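Local coordinates for protein AlyGC (PDB 5GKD) that cleaves the polysaccharide alginate as a calcium-containing lyase of polysaccharide lyase family 6, probably by beta-elimination, at residues I388-H393 and L398-K403; G619-V624 and N643-V648. All coordinates share one frame; numbering follows the deposited sequence.

Contact 1. Residues I388-H393 and L398-K403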
loop_
_atom_site.group_PDB
_atom_site.type_symbol
_atom_site.label_atom_id
_atom_site.label_comp_id
_atom_site.label_asym_id
_atom_site.label_seq_id
_atom_site.Cartn_x
_atom_site.Cartn_y
_atom_site.Cartn_z
ATOM N N ILE A 388 -40.920 38.063 -15.540
ATOM C CA ILE A 388 -41.292 36.661 -15.408
ATOM C C ILE A 388 -41.415 36.344 -13.932
ATOM O O ILE A 388 -40.511 36.660 -13.153
ATOM C CB ILE A 388 -40.255 35.727 -16.060
ATOM C CG1 ILE A 388 -40.044 36.066 -17.531
ATOM C CG2 ILE A 388 -40.678 34.269 -15.906
ATOM C CD1 ILE A 388 -38.890 35.300 -18.138
ATOM N N THR A 389 -42.516 35.711 -13.536
ATOM C CA THR A 389 -42.572 35.129 -12.203
ATOM C C THR A 389 -42.952 33.659 -12.334
ATOM O O THR A 389 -43.928 33.310 -13.005
ATOM C CB THR A 389 -43.512 35.915 -11.266
ATOM O OG1 THR A 389 -44.731 35.202 -11.075
ATOM C CG2 THR A 389 -43.820 37.303 -11.820
ATOM N N MET A 390 -42.132 32.798 -11.754
ATOM C CA MET A 390 -42.299 31.360 -11.894
ATOM C C MET A 390 -43.184 30.835 -10.777
ATOM O O MET A 390 -43.124 31.313 -9.645
ATOM C CB MET A 390 -40.935 30.668 -11.854
ATOM C CG MET A 390 -39.979 31.169 -12.912
ATOM S SD MET A 390 -40.510 30.681 -14.556
ATOM C CE MET A 390 -39.736 29.090 -14.692
ATOM N N GLN A 391 -44.018 29.860 -11.094
ATOM C CA GLN A 391 -44.736 29.169 -10.037
ATOM C C GLN A 391 -44.744 27.679 -10.318
ATOM O O GLN A 391 -44.780 27.253 -11.470
ATOM C CB GLN A 391 -46.154 29.691 -9.866
ATOM C CG GLN A 391 -47.106 29.295 -10.928
ATOM C CD GLN A 391 -48.516 29.730 -10.569
ATOM O OE1 GLN A 391 -49.442 29.573 -11.360
ATOM N NE2 GLN A 391 -48.682 30.288 -9.369
ATOM N N ARG A 392 -44.704 26.896 -9.249
ATOM C CA ARG A 392 -44.512 25.457 -9.379
ATOM C C ARG A 392 -45.840 24.751 -9.625
ATOM O O ARG A 392 -46.753 24.850 -8.808
ATOM C CB ARG A 392 -43.839 24.910 -8.128
ATOM C CG ARG A 392 -43.087 23.622 -8.386
ATOM C CD ARG A 392 -42.292 23.206 -7.186
ATOM N NE ARG A 392 -41.196 24.118 -6.861
ATOM C CZ ARG A 392 -40.041 24.157 -7.518
ATOM N NH1 ARG A 392 -39.853 23.367 -8.567
ATOM N NH2 ARG A 392 -39.078 24.992 -7.135
ATOM N N HIS A 393 -45.941 24.034 -10.741
ATOM C CA HIS A 393 -47.114 23.237 -11.050
ATOM C C HIS A 393 -47.146 21.968 -10.188
ATOM O O HIS A 393 -46.216 21.666 -9.434
ATOM C CB HIS A 393 -47.126 22.865 -12.528
ATOM C CG HIS A 393 -47.533 23.981 -13.437
ATOM N ND1 HIS A 393 -47.991 23.761 -14.715
ATOM C CD2 HIS A 393 -47.550 25.322 -13.257
ATOM C CE1 HIS A 393 -48.277 24.919 -15.287
ATOM N NE2 HIS A 393 -48.020 25.883 -14.421
ATOM N N LEU A 398 -41.331 24.339 -12.192
ATOM C CA LEU A 398 -41.620 25.764 -12.281
ATOM C C LEU A 398 -41.963 26.175 -13.706
ATOM O O LEU A 398 -41.289 25.777 -14.661
ATOM C CB LEU A 398 -40.416 26.577 -11.798
ATOM C CG LEU A 398 -40.100 26.507 -10.310
ATOM C CD1 LEU A 398 -38.739 27.130 -10.039
ATOM C CD2 LEU A 398 -41.186 27.217 -9.524
ATOM N N TYR A 399 -43.001 26.998 -13.841
ATOM C CA TYR A 399 -43.437 27.568 -15.106
ATOM C C TYR A 399 -43.726 29.054 -14.954
ATOM O O TYR A 399 -44.161 29.500 -13.889
ATOM C CB TYR A 399 -44.700 26.864 -15.624
ATOM C CG TYR A 399 -44.472 25.426 -16.000
ATOM C CD1 TYR A 399 -44.578 24.413 -15.051
ATOM C CD2 TYR A 399 -44.157 25.076 -17.299
ATOM C CE1 TYR A 399 -44.376 23.086 -15.390
ATOM C CE2 TYR A 399 -43.947 23.766 -17.648
ATOM C CZ TYR A 399 -44.052 22.771 -16.694
ATOM O OH TYR A 399 -43.837 21.470 -17.072
ATOM N N PRO A 400 -43.498 29.845 -15.999
ATOM C CA PRO A 400 -43.978 31.231 -15.996
ATOM C C PRO A 400 -45.470 31.287 -15.685
ATOM O O PRO A 400 -46.249 30.459 -16.156
ATOM C CB PRO A 400 -43.697 31.715 -17.425
ATOM C CG PRO A 400 -42.672 30.775 -17.976
ATOM C CD PRO A 400 -42.943 29.452 -17.309
ATOM N N GLU A 401 -45.861 32.269 -14.868
ATOM C CA GLU A 401 -47.282 32.511 -14.625
ATOM C C GLU A 401 -48.022 32.795 -15.923
ATOM O O GLU A 401 -49.161 32.358 -16.104
ATOM C CB GLU A 401 -47.479 33.679 -13.660
ATOM C CG GLU A 401 -46.871 33.463 -12.297
ATOM C CD GLU A 401 -47.525 34.252 -11.200
ATOM O OE1 GLU A 401 -47.931 35.412 -11.424
ATOM O OE2 GLU A 401 -47.602 33.724 -10.073
ATOM N N ALA A 402 -47.397 33.541 -16.822
ATOM C CA ALA A 402 -48.062 33.968 -18.047
ATOM C C ALA A 402 -48.143 32.813 -19.033
ATOM O O ALA A 402 -47.121 32.217 -19.381
ATOM C CB ALA A 402 -47.312 35.141 -18.681
ATOM N N LYS A 403 -49.357 32.518 -19.506
ATOM C CA LYS A 403 -49.520 31.483 -20.524
ATOM C C LYS A 403 -48.729 31.811 -21.791
ATOM O O LYS A 403 -48.182 30.910 -22.433
ATOM C CB LYS A 403 -51.003 31.288 -20.857
ATOM C CG LYS A 403 -51.321 29.939 -21.519
ATOM C CD LYS A 403 -51.529 28.850 -20.463
ATOM C CE LYS A 403 -51.447 27.431 -21.016
ATOM N NZ LYS A 403 -52.192 27.169 -22.283
HETATM O O HOH W 1 -44.876 35.019 -15.743
HETATM O O HOH W 2 -50.321 30.411 -14.635
HETATM O O HOH W 3 -47.802 28.938 -14.293
#
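Arg392 lays its guanidinium group against Leu398 across a short antiparallel hairpin. From CB, which meets Leu398 CD2 at 3.8 Å, the chain runs on extended, CG anti to the backbone N, until a bend at chi3 (-66°) swings it back over the leucine. NE then passes CD2, CZ and NH1 lie against CG, and NH2 meets Leu398 CD1 at 3.6 Å, so one face of the flat group rests on the branch point. The charged tip is held from elsewhere: NH2 forms a salt bridge with Glu278, and NH1 donates to Gly396 O in the turn.

Gln391 and Tyr399 form the hydrogen-bonded pair, with Gln391 N to Tyr399 O at 2.8 Å and Tyr399 N to Gln391 O at 3.0 Å; Glu401 N adds a third bond to Thr389 O. Beyond the strand, His393 receives Tyr399 CD1 over the centre of its ring, His393 CG to Tyr399 CD1 being 3.4 Å, with the two planes 33° apart. A water in the plane of the imidazole, 3.1 Å from His393 NE2, lies between it and Pro400 O, linking the two segments. Met390, bent at chi2 and chi3, brings SD to 3.4 Å from Pro400 N and packs CE against Leu398 CB. Its side chain also touches Leu345 and Val347 of strand 339-347 and Val317 of strand 310-317. This is a two-stranded beta hairpin laid on the flank of the N-terminal parallel beta-helix.

Contact 2. Residues G619-V624 and N643-V648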
loop_
_atom_site.group_PDB
_atom_site.type_symbol
_atom_site.label_atom_id
_atom_site.label_comp_id
_atom_site.label_asym_id
_atom_site.label_seq_id
_atom_site.Cartn_x
_atom_site.Cartn_y
_atom_site.Cartn_z
ATOM N N GLY A 619 7.948 19.864 8.788
ATOM C CA GLY A 619 7.435 19.500 7.483
ATOM C C GLY A 619 6.415 20.495 6.984
ATOM O O GLY A 619 6.313 21.622 7.472
ATOM N N ALA A 620 5.637 20.067 6.004
ATOM C CA ALA A 620 4.632 20.950 5.435
ATOM C C ALA A 620 3.323 20.855 6.207
ATOM O O ALA A 620 2.971 19.809 6.752
ATOM C CB ALA A 620 4.386 20.628 3.965
ATOM N N ILE A 621 2.619 21.986 6.260
ATOM C CA ILE A 621 1.206 22.003 6.635
ATOM C C ILE A 621 0.429 20.958 5.839
ATOM O O ILE A 621 -0.380 20.201 6.387
ATOM C CB ILE A 621 0.625 23.408 6.400
ATOM C CG1 ILE A 621 1.394 24.453 7.213
ATOM C CG2 ILE A 621 -0.874 23.426 6.666
ATOM C CD1 ILE A 621 1.180 25.879 6.703
ATOM N N ALA A 622 0.636 20.927 4.528
ATOM C CA ALA A 622 -0.081 19.982 3.688
ATOM C C ALA A 622 0.714 19.761 2.413
ATOM O O ALA A 622 1.262 20.705 1.843
ATOM C CB ALA A 622 -1.491 20.480 3.348
ATOM N N LYS A 623 0.783 18.509 1.989
ATOM C CA LYS A 623 1.283 18.137 0.676
ATOM C C LYS A 623 0.131 17.420 0.002
ATOM O O LYS A 623 -0.269 16.338 0.446
ATOM C CB LYS A 623 2.510 17.225 0.773
ATOM C CG LYS A 623 3.545 17.650 1.799
ATOM C CD LYS A 623 4.811 16.834 1.661
ATOM C CE LYS A 623 5.970 17.540 2.364
ATOM N NZ LYS A 623 7.252 16.821 2.250
ATOM N N VAL A 624 -0.450 18.023 -1.021
ATOM C CA VAL A 624 -1.592 17.393 -1.655
ATOM C C VAL A 624 -1.377 17.364 -3.164
ATOM O O VAL A 624 -0.936 18.349 -3.766
ATOM C CB VAL A 624 -2.930 18.038 -1.235
ATOM C CG1 VAL A 624 -2.735 19.231 -0.325
ATOM C CG2 VAL A 624 -3.798 18.314 -2.387
ATOM N N ASN A 643 -5.302 31.706 9.698
ATOM C CA ASN A 643 -4.384 30.902 10.488
ATOM C C ASN A 643 -3.107 31.684 10.756
ATOM O O ASN A 643 -2.756 32.615 10.036
ATOM C CB ASN A 643 -4.020 29.584 9.779
ATOM C CG ASN A 643 -5.230 28.791 9.335
ATOM O OD1 ASN A 643 -5.924 28.169 10.142
ATOM N ND2 ASN A 643 -5.486 28.808 8.047
ATOM N N ILE A 644 -2.388 31.253 11.780
ATOM C CA ILE A 644 -1.058 31.748 12.079
ATOM C C ILE A 644 -0.112 30.567 12.011
ATOM O O ILE A 644 -0.278 29.593 12.753
ATOM C CB ILE A 644 -0.990 32.433 13.453
ATOM C CG1 ILE A 644 -1.866 33.686 13.469
ATOM C CG2 ILE A 644 0.448 32.782 13.814
ATOM C CD1 ILE A 644 -3.314 33.414 13.820
ATOM N N PHE A 645 0.870 30.649 11.126
ATOM C CA PHE A 645 1.869 29.606 10.947
ATOM C C PHE A 645 3.231 30.179 11.322
ATOM O O PHE A 645 3.680 31.149 10.704
ATOM C CB PHE A 645 1.890 29.097 9.495
ATOM C CG PHE A 645 0.532 28.703 8.927
ATOM C CD1 PHE A 645 -0.167 27.603 9.419
ATOM C CD2 PHE A 645 0.003 29.379 7.838
ATOM C CE1 PHE A 645 -1.391 27.219 8.867
ATOM C CE2 PHE A 645 -1.225 29.007 7.282
ATOM C CZ PHE A 645 -1.919 27.917 7.799
ATOM N N ASN A 646 3.894 29.581 12.321
ATOM C CA ASN A 646 5.222 30.017 12.753
ATOM C C ASN A 646 6.248 28.909 12.574
ATOM O O ASN A 646 6.018 27.772 12.997
ATOM C CB ASN A 646 5.251 30.456 14.227
ATOM C CG ASN A 646 4.186 31.478 14.568
ATOM O OD1 ASN A 646 4.322 32.663 14.251
ATOM N ND2 ASN A 646 3.140 31.034 15.265
ATOM N N GLU A 647 7.393 29.256 11.990
ATOM C CA GLU A 647 8.528 28.339 11.842
ATOM C C GLU A 647 8.081 27.002 11.241
ATOM O O GLU A 647 8.209 25.938 11.846
ATOM C CB GLU A 647 9.227 28.130 13.187
ATOM C CG GLU A 647 9.734 29.397 13.866
ATOM C CD GLU A 647 11.082 29.867 13.333
ATOM O OE1 GLU A 647 11.690 29.167 12.486
ATOM O OE2 GLU A 647 11.550 30.936 13.783
ATOM N N VAL A 648 7.548 27.072 10.024
ATOM C CA VAL A 648 6.915 25.929 9.374
ATOM C C VAL A 648 7.661 25.596 8.088
ATOM O O VAL A 648 7.998 26.492 7.306
ATOM C CB VAL A 648 5.428 26.205 9.085
ATOM C CG1 VAL A 648 4.844 25.107 8.222
ATOM C CG2 VAL A 648 4.656 26.338 10.377
#
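The backbones of 619-624 and 643-648 stay well apart, their nearest CA atoms being those of Gly619 and Val648 at 6.7 Å, and no hydrogen bond joins them. The first segment comes in as a loop and becomes a strand at Ala622; the second runs as a strand from Ile644 and turns a corner at Glu647, whose backbone takes positive phi and psi. Ile621, just ahead of its strand, sends its side chain into the angle of that corner.

CD1 of Ile621 sits over the centre of the Phe645 ring in a CH-pi contact, 3.5 Å from the centroid and 11° off the normal. The methyl touches all six ring carbons, with Ile621 CD1 nearest Phe645 CD1, at 3.5 Å. With CG1 anti to the carbonyl carbon (chi1 -59°) and CD1 continuing outward, the longer branch reaches the aromatic face.

Such inward-pointing apolar side chains fill the core of a parallel beta-helix, here the C-terminal one, where Phe645 also meets Phe675 from the neighbouring strand 667-676 and touches Val614 of strand 613-617. One carbon back along the isoleucine, CG1 packs on Val648 CG1 at 3.7 Å, the two side chains crossing at about a right angle. The same valine methyl, anti to its own backbone N, lies 3.9 Å from Gly619 O, while Val648 N is hydrogen-bonded to Ser678 OG.

Contact 1 belongs to the N-terminal parallel beta-helix and contact 2 to the C-terminal one, and the two do not touch: their centres are 52 Å apart and their nearest atoms about 36 Å. The chain finishes the hairpin of 388-393 and 398-403 before it enters the second beta-helix. They also differ in kind, the first being backbone-bonded at the surface and the second apolar and buried. Neither segment pair supplies a residue to the calcium site of Asn180, Glu183, Glu212 and Glu214 or to the carbonate pocket formed by Glu214, Arg240, Arg264 and Tyr303. Those sites lie in the same N-terminal beta-helix that carries contact 1.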